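Local coordinates for protein Non-sulfated chondroitin lyase E66 (Autographa californica nucleopolyhedrovirus, PDB 3VSN) that cleaves non-sulfated chondroitin as a polysaccharide lyase of the baculovirus envelope and is essential for oral infection of the insect host, at residues A[83-88]-A[145-150]; A[178-183]-A[219-224]; A[191-196]-A[256-261]; A[195-200]-A[263-268]; A[224-229]-A[271-276]. All blocks are in the same frame, centred on the assembly; numbering follows the deposited sequence. Where two conformers were deposited one is given.

Contact 1: residues A[83-88]-A[145-150]; sequences HTLIGY and PEVFMN
L85 reaches across to V147 with one branch only: its CD1 lies 3.8 Å from V147 CG1, and the L85 side chain also touches I116 of helix 103-119. I86 carries most of the contact. Its CG1 is anti to the carbonyl carbon (chi1 -66°) and the chain runs on extended, which brings CD1 into the groove between two consecutive residues, 3.8 Å from V147 CG2 and 3.9 Å from E146 CB. Helices 75-93 and 138-154 both belong to the alpha/alpha toroid that forms this lyase's helical domain, and their segments run in nearly the same direction here, the axes 9.2 Å apart and inclined by 21°. The other branch of I86, CG2, rests 3.9 Å from N150 CG, one turn beyond E146. No hydrogen bond crosses between the segments; the E146 carboxylate turns to other partners, forming salt bridges with R194 through OE2 and with K49 through OE1.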
# COMPACT_ATOMS: atom_id res chain seq x y z
N HIS A 83 -0.02 25.79 -0.40
CA HIS A 83 -0.87 24.74 -0.97
C HIS A 83 -2.13 25.28 -1.59
O HIS A 83 -2.56 24.82 -2.64
CB HIS A 83 -1.22 23.68 0.07
CG HIS A 83 -0.08 22.76 0.41
ND1 HIS A 83 0.61 22.08 -0.52
CD2 HIS A 83 0.47 22.40 1.64
CE1 HIS A 83 1.56 21.33 0.07
NE2 HIS A 83 1.47 21.53 1.40
N THR A 84 -2.74 26.27 -0.94
CA THR A 84 -3.97 26.88 -1.43
C THR A 84 -3.76 27.63 -2.75
O THR A 84 -4.60 27.55 -3.65
CB THR A 84 -4.61 27.78 -0.35
OG1 THR A 84 -4.77 27.02 0.86
CG2 THR A 84 -5.97 28.29 -0.78
N LEU A 85 -2.63 28.33 -2.87
CA LEU A 85 -2.25 28.98 -4.13
C LEU A 85 -2.08 27.97 -5.27
O LEU A 85 -2.57 28.20 -6.38
CB LEU A 85 -0.96 29.80 -3.96
CG LEU A 85 -1.05 31.17 -3.29
CD1 LEU A 85 0.34 31.74 -3.07
CD2 LEU A 85 -1.91 32.13 -4.11
N ILE A 86 -1.39 26.87 -4.99
CA ILE A 86 -1.22 25.79 -5.97
C ILE A 86 -2.58 25.21 -6.36
O ILE A 86 -2.86 25.01 -7.54
CB ILE A 86 -0.25 24.69 -5.48
CG1 ILE A 86 1.17 25.26 -5.35
CG2 ILE A 86 -0.27 23.49 -6.42
CD1 ILE A 86 2.11 24.41 -4.52
N GLY A 87 -3.44 24.98 -5.37
CA GLY A 87 -4.81 24.51 -5.63
C GLY A 87 -5.59 25.43 -6.55
O GLY A 87 -6.35 24.97 -7.42
N TYR A 88 -5.42 26.74 -6.36
CA TYR A 88 -6.06 27.74 -7.22
C TYR A 88 -5.47 27.77 -8.64
O TYR A 88 -6.20 28.04 -9.60
CB TYR A 88 -6.00 29.13 -6.58
CG TYR A 88 -7.20 29.48 -5.72
CD1 TYR A 88 -7.06 29.67 -4.35
CD2 TYR A 88 -8.47 29.63 -6.29
CE1 TYR A 88 -8.16 29.99 -3.56
CE2 TYR A 88 -9.57 29.96 -5.51
CZ TYR A 88 -9.41 30.13 -4.15
OH TYR A 88 -10.49 30.46 -3.37
N PRO A 145 8.87 26.73 -3.62
CA PRO A 145 9.32 26.72 -5.02
C PRO A 145 8.28 26.15 -5.99
O PRO A 145 8.22 26.59 -7.14
CB PRO A 145 10.57 25.83 -4.97
CG PRO A 145 11.09 26.03 -3.58
CD PRO A 145 9.84 26.06 -2.74
N GLU A 146 7.46 25.22 -5.51
CA GLU A 146 6.34 24.69 -6.30
C GLU A 146 5.28 25.76 -6.59
O GLU A 146 4.65 25.73 -7.65
CB GLU A 146 5.72 23.46 -5.62
CG GLU A 146 6.62 22.24 -5.66
CD GLU A 146 6.16 21.09 -4.77
OE1 GLU A 146 5.28 21.27 -3.91
OE2 GLU A 146 6.71 19.97 -4.94
N VAL A 147 5.10 26.70 -5.66
CA VAL A 147 4.19 27.83 -5.86
C VAL A 147 4.66 28.71 -7.03
O VAL A 147 3.88 29.01 -7.93
CB VAL A 147 4.03 28.69 -4.58
CG1 VAL A 147 3.18 29.92 -4.85
CG2 VAL A 147 3.42 27.87 -3.46
N PHE A 148 5.94 29.08 -7.00
CA PHE A 148 6.55 29.86 -8.08
C PHE A 148 6.33 29.18 -9.43
O PHE A 148 5.89 29.82 -10.39
CB PHE A 148 8.04 30.05 -7.83
CG PHE A 148 8.36 31.16 -6.86
CD1 PHE A 148 8.63 32.45 -7.32
CD2 PHE A 148 8.41 30.91 -5.49
CE1 PHE A 148 8.93 33.47 -6.43
CE2 PHE A 148 8.70 31.93 -4.59
CZ PHE A 148 8.97 33.21 -5.06
N MET A 149 6.61 27.88 -9.48
CA MET A 149 6.49 27.11 -10.71
C MET A 149 5.04 27.04 -11.22
O MET A 149 4.78 27.33 -12.39
CB MET A 149 7.06 25.70 -10.52
CG MET A 149 7.02 24.85 -11.77
SD MET A 149 7.77 23.24 -11.51
CE MET A 149 7.68 22.57 -13.16
N ASN A 150 4.11 26.67 -10.34
CA ASN A 150 2.70 26.54 -10.72
C ASN A 150 2.09 27.86 -11.21
O ASN A 150 1.42 27.88 -12.24
CB ASN A 150 1.87 25.95 -9.57
CG ASN A 150 2.03 24.44 -9.45
OD1 ASN A 150 2.99 23.95 -8.87
ND2 ASN A 150 1.07 23.71 -10.00

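Contact 2: residues A[178-183]-A[219-224]; sequences TAVNSM and IQEILN
I219 meets A179 with the end of its side chain: although its CB points away from the loop, CD1 swings back to 3.8 Å from A179 CB. This is loop-on-helix packing in the alpha/alpha toroid, where the turn entering the short hairpin 181-182/185-186 lies against helix 217-225. No hydrogen bond joins the two segments. E221, two residues on and at the partly exposed rim of the contact, stretches its chain fully beyond CG (chi2 179°) and crosses V180 at about a right angle. Its carboxylate oxygen OE1 comes 3.5 Å from V180 CG2, a van der Waals approach of an oxygen to a methyl group, and H186 of the hairpin also touches this side chain. I222 touches both loop residues. Its CG1 passes V180 CG1 at 3.9 Å, the two side chains sliding past each other in opposite directions, and its CD1 continues to A179 CB at 3.6 Å. The same isoleucine leans on S192 of helix 189-205 and Y265 of helix 262-269, so it is buried from several directions. On the loop side an ST turn shapes the backbone that presents A179 and V180: V180 N donates to T178 OG1 over 3.2 Å. N181 ND2 donates to that same T178 OG1 at 2.6 Å, with the hydroxyl oxygen 10° out of the asparagine amide plane.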
# COMPACT_ATOMS: atom_id res chain seq x y z
N THR A 178 20.85 25.47 -6.16
CA THR A 178 21.06 24.23 -6.91
C THR A 178 19.84 23.33 -6.70
O THR A 178 18.95 23.66 -5.93
CB THR A 178 22.33 23.47 -6.47
OG1 THR A 178 22.09 22.81 -5.22
CG2 THR A 178 23.54 24.40 -6.35
N ALA A 179 19.83 22.18 -7.38
CA ALA A 179 18.75 21.20 -7.24
C ALA A 179 18.66 20.59 -5.84
O ALA A 179 17.59 20.10 -5.44
CB ALA A 179 18.92 20.10 -8.29
N VAL A 180 19.77 20.62 -5.10
CA VAL A 180 19.86 19.91 -3.81
C VAL A 180 20.28 20.79 -2.63
O VAL A 180 20.54 20.28 -1.54
CB VAL A 180 20.79 18.68 -3.91
CG1 VAL A 180 20.21 17.64 -4.85
CG2 VAL A 180 22.20 19.08 -4.34
N ASN A 181 20.33 22.10 -2.85
CA ASN A 181 20.73 23.03 -1.80
C ASN A 181 19.69 24.13 -1.60
O ASN A 181 19.22 24.72 -2.57
CB ASN A 181 22.09 23.65 -2.11
CG ASN A 181 23.22 22.64 -2.06
OD1 ASN A 181 23.71 22.29 -0.99
ND2 ASN A 181 23.66 22.18 -3.23
N SER A 182 19.33 24.37 -0.35
CA SER A 182 18.41 25.45 -0.00
C SER A 182 18.71 25.98 1.39
O SER A 182 18.82 25.21 2.34
CB SER A 182 16.96 24.97 -0.09
OG SER A 182 16.06 26.00 0.29
N MET A 183 18.84 27.31 1.47
CA MET A 183 19.07 28.03 2.73
C MET A 183 20.21 27.44 3.58
O MET A 183 20.09 27.31 4.80
CB MET A 183 17.76 28.13 3.54
CG MET A 183 16.55 28.57 2.72
SD MET A 183 15.08 28.96 3.68
CE MET A 183 14.71 27.40 4.47
N ILE A 219 21.66 17.73 -10.01
CA ILE A 219 20.76 16.91 -10.83
C ILE A 219 21.27 15.47 -10.92
O ILE A 219 20.47 14.52 -10.89
CB ILE A 219 20.55 17.55 -12.23
CG1 ILE A 219 19.78 18.88 -12.12
CG2 ILE A 219 19.83 16.60 -13.19
CD1 ILE A 219 18.31 18.76 -11.76
N GLN A 220 22.59 15.30 -11.01
CA GLN A 220 23.21 13.98 -11.02
C GLN A 220 22.92 13.19 -9.74
O GLN A 220 22.69 11.99 -9.78
CB GLN A 220 24.72 14.08 -11.27
CG GLN A 220 25.10 14.49 -12.68
CD GLN A 220 24.89 13.39 -13.71
OE1 GLN A 220 24.17 13.57 -14.69
NE2 GLN A 220 25.52 12.24 -13.48
N GLU A 221 22.91 13.89 -8.60
CA GLU A 221 22.54 13.28 -7.32
C GLU A 221 21.09 12.81 -7.33
O GLU A 221 20.79 11.70 -6.87
CB GLU A 221 22.78 14.26 -6.16
CG GLU A 221 24.24 14.53 -5.88
CD GLU A 221 24.47 15.52 -4.74
OE1 GLU A 221 23.50 15.89 -4.04
OE2 GLU A 221 25.63 15.93 -4.55
N ILE A 222 20.20 13.64 -7.88
CA ILE A 222 18.77 13.31 -7.97
C ILE A 222 18.54 12.13 -8.92
O ILE A 222 17.75 11.24 -8.62
CB ILE A 222 17.91 14.54 -8.36
CG1 ILE A 222 17.91 15.56 -7.22
CG2 ILE A 222 16.48 14.12 -8.71
CD1 ILE A 222 17.34 16.91 -7.59
N LEU A 223 19.23 12.13 -10.06
CA LEU A 223 19.13 11.02 -11.03
C LEU A 223 19.49 9.68 -10.38
O LEU A 223 18.86 8.66 -10.68
CB LEU A 223 20.00 11.27 -12.26
CG LEU A 223 19.63 12.45 -13.18
CD1 LEU A 223 20.65 12.57 -14.30
CD2 LEU A 223 18.22 12.33 -13.74
N ASN A 224 20.48 9.70 -9.50
CA ASN A 224 20.83 8.52 -8.72
C ASN A 224 19.70 8.14 -7.76
O ASN A 224 19.31 6.97 -7.68
CB ASN A 224 22.12 8.76 -7.94
CG ASN A 224 22.91 7.48 -7.71
OD1 ASN A 224 22.94 6.95 -6.60
ND2 ASN A 224 23.54 6.98 -8.76

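Contact 3: residues A[191-196]-A[256-261]; sequences NSMRMG and INSYFT
R194 lays its CD and NE against the rim of the F260 ring, NE standing 3.6 Å from F260 CZ and close to the ring plane. The guanidinium and ring planes are 72° apart, so the contact is not a stack. Bends at chi2 and chi3 fold the arginine back to this position, and F260 takes the less common chi1 of 84°, with CG between its backbone N and carbonyl carbon. The ring also receives T261 CG2 over one face, offset toward the rim. T261 CG2 also lies 3.6 Å from M193 O. M193 itself bends at chi3 and sets CE 3.8 Å from S258 CB. No direct hydrogen bond crosses; instead, a water lying in the guanidinium plane accepts from R194 NH1 at 3.2 Å and, tentatively, is bonded to S258 OG in one of the two conformers of that serine. S258 O accepts from both T261 N and T261 OG1, the hydroxyl at 2.7 Å in the carbonyl plane, which ties T261 back to S258. The guanidinium is held by two carboxylates, E146 at NE and E51 at NH1. N191, an active-site proton acceptor, is on the same helix. Within the toroid, helix 189-205 thus lies between helix 138-154, which touches R194, and helix 217-225, which touches M193, while helix 29-48 packs on F260.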
# COMPACT_ATOMS: atom_id res chain seq x y z
N ASN A 191 13.00 14.91 -0.16
CA ASN A 191 13.18 16.36 -0.26
C ASN A 191 13.78 16.77 -1.60
O ASN A 191 13.27 17.66 -2.27
CB ASN A 191 14.04 16.89 0.89
CG ASN A 191 13.38 16.74 2.25
OD1 ASN A 191 12.16 16.72 2.38
ND2 ASN A 191 14.20 16.66 3.29
N SER A 192 14.86 16.10 -2.00
CA SER A 192 15.56 16.42 -3.24
C SER A 192 14.71 16.14 -4.48
O SER A 192 14.79 16.86 -5.47
CB SER A 192 16.92 15.71 -3.32
OG SER A 192 16.79 14.35 -3.72
N MET A 193 13.89 15.09 -4.42
CA MET A 193 12.99 14.77 -5.53
C MET A 193 11.97 15.88 -5.79
O MET A 193 11.66 16.18 -6.94
CB MET A 193 12.30 13.42 -5.31
CG MET A 193 13.27 12.24 -5.40
SD MET A 193 12.45 10.63 -5.43
CE MET A 193 12.24 10.33 -3.68
N ARG A 194 11.47 16.49 -4.72
CA ARG A 194 10.57 17.64 -4.81
C ARG A 194 11.29 18.85 -5.39
O ARG A 194 10.81 19.46 -6.35
CB ARG A 194 10.00 17.99 -3.43
CG ARG A 194 9.14 16.91 -2.78
CD ARG A 194 7.79 16.72 -3.47
NE ARG A 194 6.88 17.85 -3.27
CZ ARG A 194 6.13 18.04 -2.19
NH1 ARG A 194 6.18 17.18 -1.18
NH2 ARG A 194 5.33 19.09 -2.11
N MET A 195 12.45 19.17 -4.83
CA MET A 195 13.24 20.35 -5.19
C MET A 195 13.69 20.40 -6.65
O MET A 195 13.71 21.47 -7.26
CB MET A 195 14.47 20.46 -4.29
CG MET A 195 14.16 20.72 -2.83
SD MET A 195 15.51 20.19 -1.76
CE MET A 195 16.77 21.41 -2.10
N GLY A 196 14.07 19.25 -7.19
CA GLY A 196 14.62 19.19 -8.55
C GLY A 196 13.67 19.65 -9.64
O GLY A 196 14.11 20.14 -10.68
N ILE A 256 4.86 6.93 -2.29
CA ILE A 256 3.61 7.69 -2.37
C ILE A 256 3.84 9.20 -2.34
O ILE A 256 3.24 9.95 -3.12
CB ILE A 256 2.60 7.26 -1.28
CG1 ILE A 256 2.07 5.85 -1.56
CG2 ILE A 256 1.44 8.24 -1.17
CD1 ILE A 256 1.34 5.20 -0.40
N ASN A 257 4.73 9.65 -1.45
CA ASN A 257 4.98 11.08 -1.24
C ASN A 257 5.63 11.81 -2.41
O ASN A 257 5.37 12.99 -2.63
CB ASN A 257 5.83 11.30 0.01
CG ASN A 257 5.00 11.51 1.25
OD1 ASN A 257 4.30 12.52 1.38
ND2 ASN A 257 5.06 10.57 2.18
N SER A 258 6.46 11.10 -3.17
CA SER A 258 7.19 11.75 -4.25
C SER A 258 6.85 11.21 -5.64
O SER A 258 7.40 11.68 -6.64
CB SER A 258 8.70 11.70 -3.99
OG SER A 258 9.05 12.55 -2.91
N TYR A 259 5.90 10.28 -5.70
CA TYR A 259 5.51 9.67 -6.98
C TYR A 259 5.18 10.68 -8.09
O TYR A 259 5.58 10.47 -9.24
CB TYR A 259 4.34 8.69 -6.82
CG TYR A 259 4.12 7.82 -8.04
CD1 TYR A 259 3.31 8.25 -9.10
CD2 TYR A 259 4.72 6.57 -8.15
CE1 TYR A 259 3.11 7.46 -10.22
CE2 TYR A 259 4.53 5.77 -9.27
CZ TYR A 259 3.73 6.22 -10.30
OH TYR A 259 3.53 5.43 -11.41
N PHE A 260 4.47 11.75 -7.76
CA PHE A 260 4.04 12.72 -8.77
C PHE A 260 5.22 13.38 -9.51
O PHE A 260 5.07 13.82 -10.64
CB PHE A 260 3.10 13.78 -8.18
CG PHE A 260 3.81 14.93 -7.51
CD1 PHE A 260 4.30 14.80 -6.22
CD2 PHE A 260 3.98 16.14 -8.18
CE1 PHE A 260 4.96 15.86 -5.60
CE2 PHE A 260 4.64 17.20 -7.57
CZ PHE A 260 5.13 17.05 -6.28
N THR A 261 6.39 13.43 -8.86
CA THR A 261 7.58 14.03 -9.48
C THR A 261 8.14 13.18 -10.62
O THR A 261 8.83 13.71 -11.50
CB THR A 261 8.72 14.28 -8.46
OG1 THR A 261 9.29 13.03 -8.05
CG2 THR A 261 8.23 15.07 -7.25
O HOH W 1 7.87 14.49 -0.91

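Contact 4: residues A[195-200]-A[263-268]; sequences MGVPYT and AYYTYY
G196, V197 and T200 of helix 189-205 face a row of tyrosines, Y264, Y265 and Y268, on helix 262-269. The two segments of the alpha/alpha toroid cross at 42° with axes 10.2 Å apart, a separation bridged by aromatic side chains. Two CH-pi contacts carry the apolar part. T200 CG2 sits over the centre of the Y268 ring, 3.4 Å from its centroid and 5° off the normal; V197 CG1 lies over the face of the Y264 ring, 4.0 Å from the centroid but off-centre. The other valine branch, CG2, packs obliquely against Y265 CZ. Close backbone packing comes next: Y265 brings its OH to 3.1 Å from G196 CA, an approach made at the bare CA of the glycine, and that OH is probably hydrogen-bonded to M193 O, one turn earlier. Among the polar contacts, T200 OG1 donates to G196 O, which also receives T200 N from the opposite face of its plane, and this fixes the methyl over the ring. V197 immediately precedes P198, whose N lacks the bond to the previous turn. Across the helices, Y268 OH donates to V197 O at 2.8 Å, the hydroxyl approaching 27° out of the carbonyl plane.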
# COMPACT_ATOMS: atom_id res chain seq x y z
N MET A 195 12.45 19.17 -4.83
CA MET A 195 13.24 20.35 -5.19
C MET A 195 13.69 20.40 -6.65
O MET A 195 13.71 21.47 -7.26
CB MET A 195 14.47 20.46 -4.29
CG MET A 195 14.16 20.72 -2.83
SD MET A 195 15.51 20.19 -1.76
CE MET A 195 16.77 21.41 -2.10
N GLY A 196 14.07 19.25 -7.19
CA GLY A 196 14.62 19.19 -8.55
C GLY A 196 13.67 19.65 -9.64
O GLY A 196 14.11 20.14 -10.68
N VAL A 197 12.37 19.48 -9.41
CA VAL A 197 11.36 19.83 -10.42
C VAL A 197 11.26 21.35 -10.66
O VAL A 197 11.43 21.79 -11.81
CB VAL A 197 9.97 19.20 -10.10
CG1 VAL A 197 8.93 19.64 -11.12
CG2 VAL A 197 10.07 17.68 -10.07
N PRO A 198 10.98 22.15 -9.61
CA PRO A 198 10.99 23.60 -9.84
C PRO A 198 12.38 24.16 -10.11
O PRO A 198 12.50 25.16 -10.83
CB PRO A 198 10.42 24.18 -8.53
CG PRO A 198 10.62 23.11 -7.51
CD PRO A 198 10.47 21.82 -8.27
N TYR A 199 13.43 23.54 -9.56
CA TYR A 199 14.79 23.98 -9.88
C TYR A 199 15.08 23.86 -11.37
O TYR A 199 15.57 24.82 -11.99
CB TYR A 199 15.87 23.26 -9.07
CG TYR A 199 17.26 23.64 -9.54
CD1 TYR A 199 17.84 24.84 -9.15
CD2 TYR A 199 17.98 22.81 -10.41
CE1 TYR A 199 19.10 25.21 -9.60
CE2 TYR A 199 19.24 23.17 -10.86
CZ TYR A 199 19.80 24.36 -10.45
OH TYR A 199 21.05 24.72 -10.89
N THR A 200 14.81 22.69 -11.95
CA THR A 200 15.02 22.47 -13.38
C THR A 200 14.27 23.51 -14.21
O THR A 200 14.83 24.08 -15.16
CB THR A 200 14.62 21.05 -13.81
OG1 THR A 200 15.46 20.10 -13.13
CG2 THR A 200 14.78 20.86 -15.31
N ALA A 263 6.96 11.69 -13.30
CA ALA A 263 6.56 12.11 -14.65
C ALA A 263 7.36 13.31 -15.16
O ALA A 263 7.63 13.41 -16.35
CB ALA A 263 5.06 12.40 -14.69
N TYR A 264 7.72 14.21 -14.24
CA TYR A 264 8.52 15.40 -14.59
C TYR A 264 9.94 15.01 -15.00
O TYR A 264 10.42 15.45 -16.04
CB TYR A 264 8.54 16.39 -13.42
CG TYR A 264 7.20 17.00 -13.12
CD1 TYR A 264 6.80 18.20 -13.71
CD2 TYR A 264 6.31 16.37 -12.24
CE1 TYR A 264 5.56 18.76 -13.43
CE2 TYR A 264 5.07 16.93 -11.96
CZ TYR A 264 4.70 18.12 -12.56
OH TYR A 264 3.47 18.67 -12.29
N TYR A 265 10.59 14.19 -14.18
CA TYR A 265 11.95 13.73 -14.46
C TYR A 265 12.05 12.90 -15.74
O TYR A 265 13.02 13.01 -16.49
CB TYR A 265 12.54 12.97 -13.27
CG TYR A 265 12.80 13.86 -12.08
CD1 TYR A 265 13.75 14.88 -12.15
CD2 TYR A 265 12.10 13.68 -10.89
CE1 TYR A 265 13.99 15.71 -11.06
CE2 TYR A 265 12.34 14.50 -9.79
CZ TYR A 265 13.28 15.51 -9.89
OH TYR A 265 13.52 16.32 -8.80
N THR A 266 11.02 12.09 -15.99
CA THR A 266 10.93 11.33 -17.24
C THR A 266 10.78 12.27 -18.44
O THR A 266 11.40 12.05 -19.48
CB THR A 266 9.79 10.28 -17.17
OG1 THR A 266 10.11 9.31 -16.17
CG2 THR A 266 9.61 9.56 -18.51
N TYR A 267 9.98 13.32 -18.28
CA TYR A 267 9.85 14.34 -19.33
C TYR A 267 11.17 15.08 -19.54
O TYR A 267 11.63 15.21 -20.67
CB TYR A 267 8.73 15.35 -19.02
CG TYR A 267 8.57 16.36 -20.14
CD1 TYR A 267 9.41 17.47 -20.22
CD2 TYR A 267 7.60 16.19 -21.13
CE1 TYR A 267 9.29 18.39 -21.25
CE2 TYR A 267 7.48 17.11 -22.16
CZ TYR A 267 8.32 18.20 -22.22
OH TYR A 267 8.20 19.12 -23.23
N TYR A 268 11.76 15.55 -18.44
CA TYR A 268 13.01 16.31 -18.47
C TYR A 268 14.19 15.54 -19.06
O TYR A 268 14.90 16.05 -19.94
CB TYR A 268 13.42 16.72 -17.05
CG TYR A 268 12.66 17.84 -16.37
CD1 TYR A 268 12.14 18.92 -17.09
CD2 TYR A 268 12.51 17.84 -14.98
CE1 TYR A 268 11.46 19.95 -16.44
CE2 TYR A 268 11.84 18.86 -14.33
CZ TYR A 268 11.32 19.91 -15.06
OH TYR A 268 10.66 20.92 -14.39

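Contact 5: residues A[224-229]-A[271-276]; sequences NTIAFP and DEVINT
N275 holds A227 and F228 twice over, with its backbone and with its side chain. N275 N donates to A227 O at 3.0 Å, tilted from the carbonyl plane, and N275 ND2 donates to the next carbonyl, F228 O, also at 3.0 Å. The second bond is the straighter, with an N-H...O angle of 156° and the acceptor only 2° out of the asparagine amide plane. Earlier along both segments, A227 CA makes a CA-H...O contact with V273 O at 3.5 Å. Beside these bonds the apolar side chains meet: I226 CD1 lies 3.7 Å from I274 CG1 and reaches V273 CG2 more loosely, while I274 CG1 also packs on I226 O. Further out, F228 leaves helical phi/psi with positive phi, and its carbonyl faces N275. Its side chain touches Y254, the active-site proton donor, and L279 of helix 276-284. N275 has its CG anti to the backbone N (chi1 -175°), is the centre of an inverse gamma turn, and serves as the N-cap of helix 276-284, its OD1 accepting from G278 N. Both ends of one amide are therefore engaged, the nitrogen with the end of one helical region and the oxygen with the start of another, which should fix the amide's orientation and tie the two chain turns together.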
# COMPACT_ATOMS: atom_id res chain seq x y z
N ASN A 224 20.48 9.70 -9.50
CA ASN A 224 20.83 8.52 -8.72
C ASN A 224 19.70 8.14 -7.76
O ASN A 224 19.31 6.97 -7.68
CB ASN A 224 22.12 8.76 -7.94
CG ASN A 224 22.91 7.48 -7.71
OD1 ASN A 224 22.94 6.95 -6.60
ND2 ASN A 224 23.54 6.98 -8.76
N THR A 225 19.16 9.14 -7.06
CA THR A 225 18.08 8.94 -6.10
C THR A 225 16.83 8.33 -6.75
O THR A 225 16.17 7.47 -6.16
CB THR A 225 17.75 10.26 -5.36
OG1 THR A 225 18.91 10.68 -4.62
CG2 THR A 225 16.58 10.09 -4.39
N ILE A 226 16.51 8.76 -7.98
CA ILE A 226 15.28 8.33 -8.66
C ILE A 226 15.45 7.09 -9.55
O ILE A 226 14.48 6.66 -10.20
CB ILE A 226 14.64 9.46 -9.51
CG1 ILE A 226 15.58 9.90 -10.65
CG2 ILE A 226 14.23 10.63 -8.62
CD1 ILE A 226 14.93 10.79 -11.69
N ALA A 227 16.65 6.52 -9.60
CA ALA A 227 16.90 5.37 -10.47
C ALA A 227 16.04 4.17 -10.08
O ALA A 227 15.50 3.47 -10.94
CB ALA A 227 18.38 5.00 -10.47
N PHE A 228 15.89 3.97 -8.77
CA PHE A 228 15.18 2.82 -8.19
C PHE A 228 15.60 1.48 -8.80
O PHE A 228 14.76 0.74 -9.33
CB PHE A 228 13.66 3.03 -8.24
CG PHE A 228 13.18 4.10 -7.30
CD1 PHE A 228 13.15 3.88 -5.93
CD2 PHE A 228 12.77 5.34 -7.79
CE1 PHE A 228 12.72 4.87 -5.06
CE2 PHE A 228 12.33 6.33 -6.92
CZ PHE A 228 12.31 6.10 -5.56
N PRO A 229 16.91 1.15 -8.73
CA PRO A 229 17.33 -0.17 -9.19
C PRO A 229 16.78 -1.23 -8.23
O PRO A 229 16.49 -0.91 -7.08
CB PRO A 229 18.85 -0.11 -9.07
CG PRO A 229 19.10 0.86 -7.96
CD PRO A 229 18.02 1.90 -8.10
N ASP A 271 13.28 8.46 -20.86
CA ASP A 271 12.69 7.21 -20.39
C ASP A 271 13.66 6.26 -19.69
O ASP A 271 13.24 5.19 -19.24
CB ASP A 271 12.02 6.47 -21.56
CG ASP A 271 10.86 7.25 -22.16
OD1 ASP A 271 10.04 7.81 -21.40
OD2 ASP A 271 10.75 7.28 -23.41
N GLU A 272 14.93 6.63 -19.59
CA GLU A 272 15.94 5.75 -19.01
C GLU A 272 16.28 6.06 -17.55
O GLU A 272 16.87 5.22 -16.86
CB GLU A 272 17.21 5.72 -19.87
CG GLU A 272 17.31 4.52 -20.80
CD GLU A 272 16.26 4.51 -21.88
OE1 GLU A 272 15.68 3.43 -22.14
OE2 GLU A 272 16.00 5.58 -22.48
N VAL A 273 15.91 7.24 -17.07
CA VAL A 273 16.31 7.69 -15.72
C VAL A 273 15.60 7.01 -14.53
O VAL A 273 16.15 6.98 -13.43
CB VAL A 273 16.27 9.23 -15.57
CG1 VAL A 273 17.23 9.89 -16.54
CG2 VAL A 273 14.86 9.78 -15.74
N ILE A 274 14.40 6.49 -14.75
CA ILE A 274 13.65 5.83 -13.67
C ILE A 274 13.28 4.40 -14.05
O ILE A 274 12.89 4.13 -15.17
CB ILE A 274 12.37 6.63 -13.31
CG1 ILE A 274 12.73 8.03 -12.81
CG2 ILE A 274 11.56 5.89 -12.25
CD1 ILE A 274 11.55 8.96 -12.62
N ASN A 275 13.42 3.48 -13.09
CA ASN A 275 12.98 2.09 -13.28
C ASN A 275 11.45 2.02 -13.28
O ASN A 275 10.83 1.57 -12.31
CB ASN A 275 13.60 1.20 -12.19
CG ASN A 275 13.27 -0.28 -12.38
OD1 ASN A 275 12.72 -0.69 -13.39
ND2 ASN A 275 13.62 -1.08 -11.38
N THR A 276 10.85 2.46 -14.39
CA THR A 276 9.40 2.57 -14.53
C THR A 276 8.68 1.23 -14.41
O THR A 276 7.62 1.15 -13.78
CB THR A 276 9.02 3.29 -15.85
OG1 THR A 276 9.50 4.64 -15.80
CG2 THR A 276 7.50 3.34 -16.05

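Overall arrangement
Helix 189-205 is the hub: contacts 3 and 4 both use it, share M195 and G196, and have centres 9 Å apart, linked by the probable hydrogen bond from Y265 OH to M193 O (2.6 Å). Contact 1 joins this group through the E146 OE2 to R194 NE salt bridge (2.7 Å) and through M149, which packs on V197 and Y268. Contact 2 leans on the helix from another direction, I222 CD1 lying 3.3 Å from S192 O. Contact 5 continues helix 217-225 from contact 2, with I226 on M193 and Y265. The active site borders several: N191 belongs to contact 3, and Y254 is about 3 Å from M193 and 4 Å from F228, between side chains.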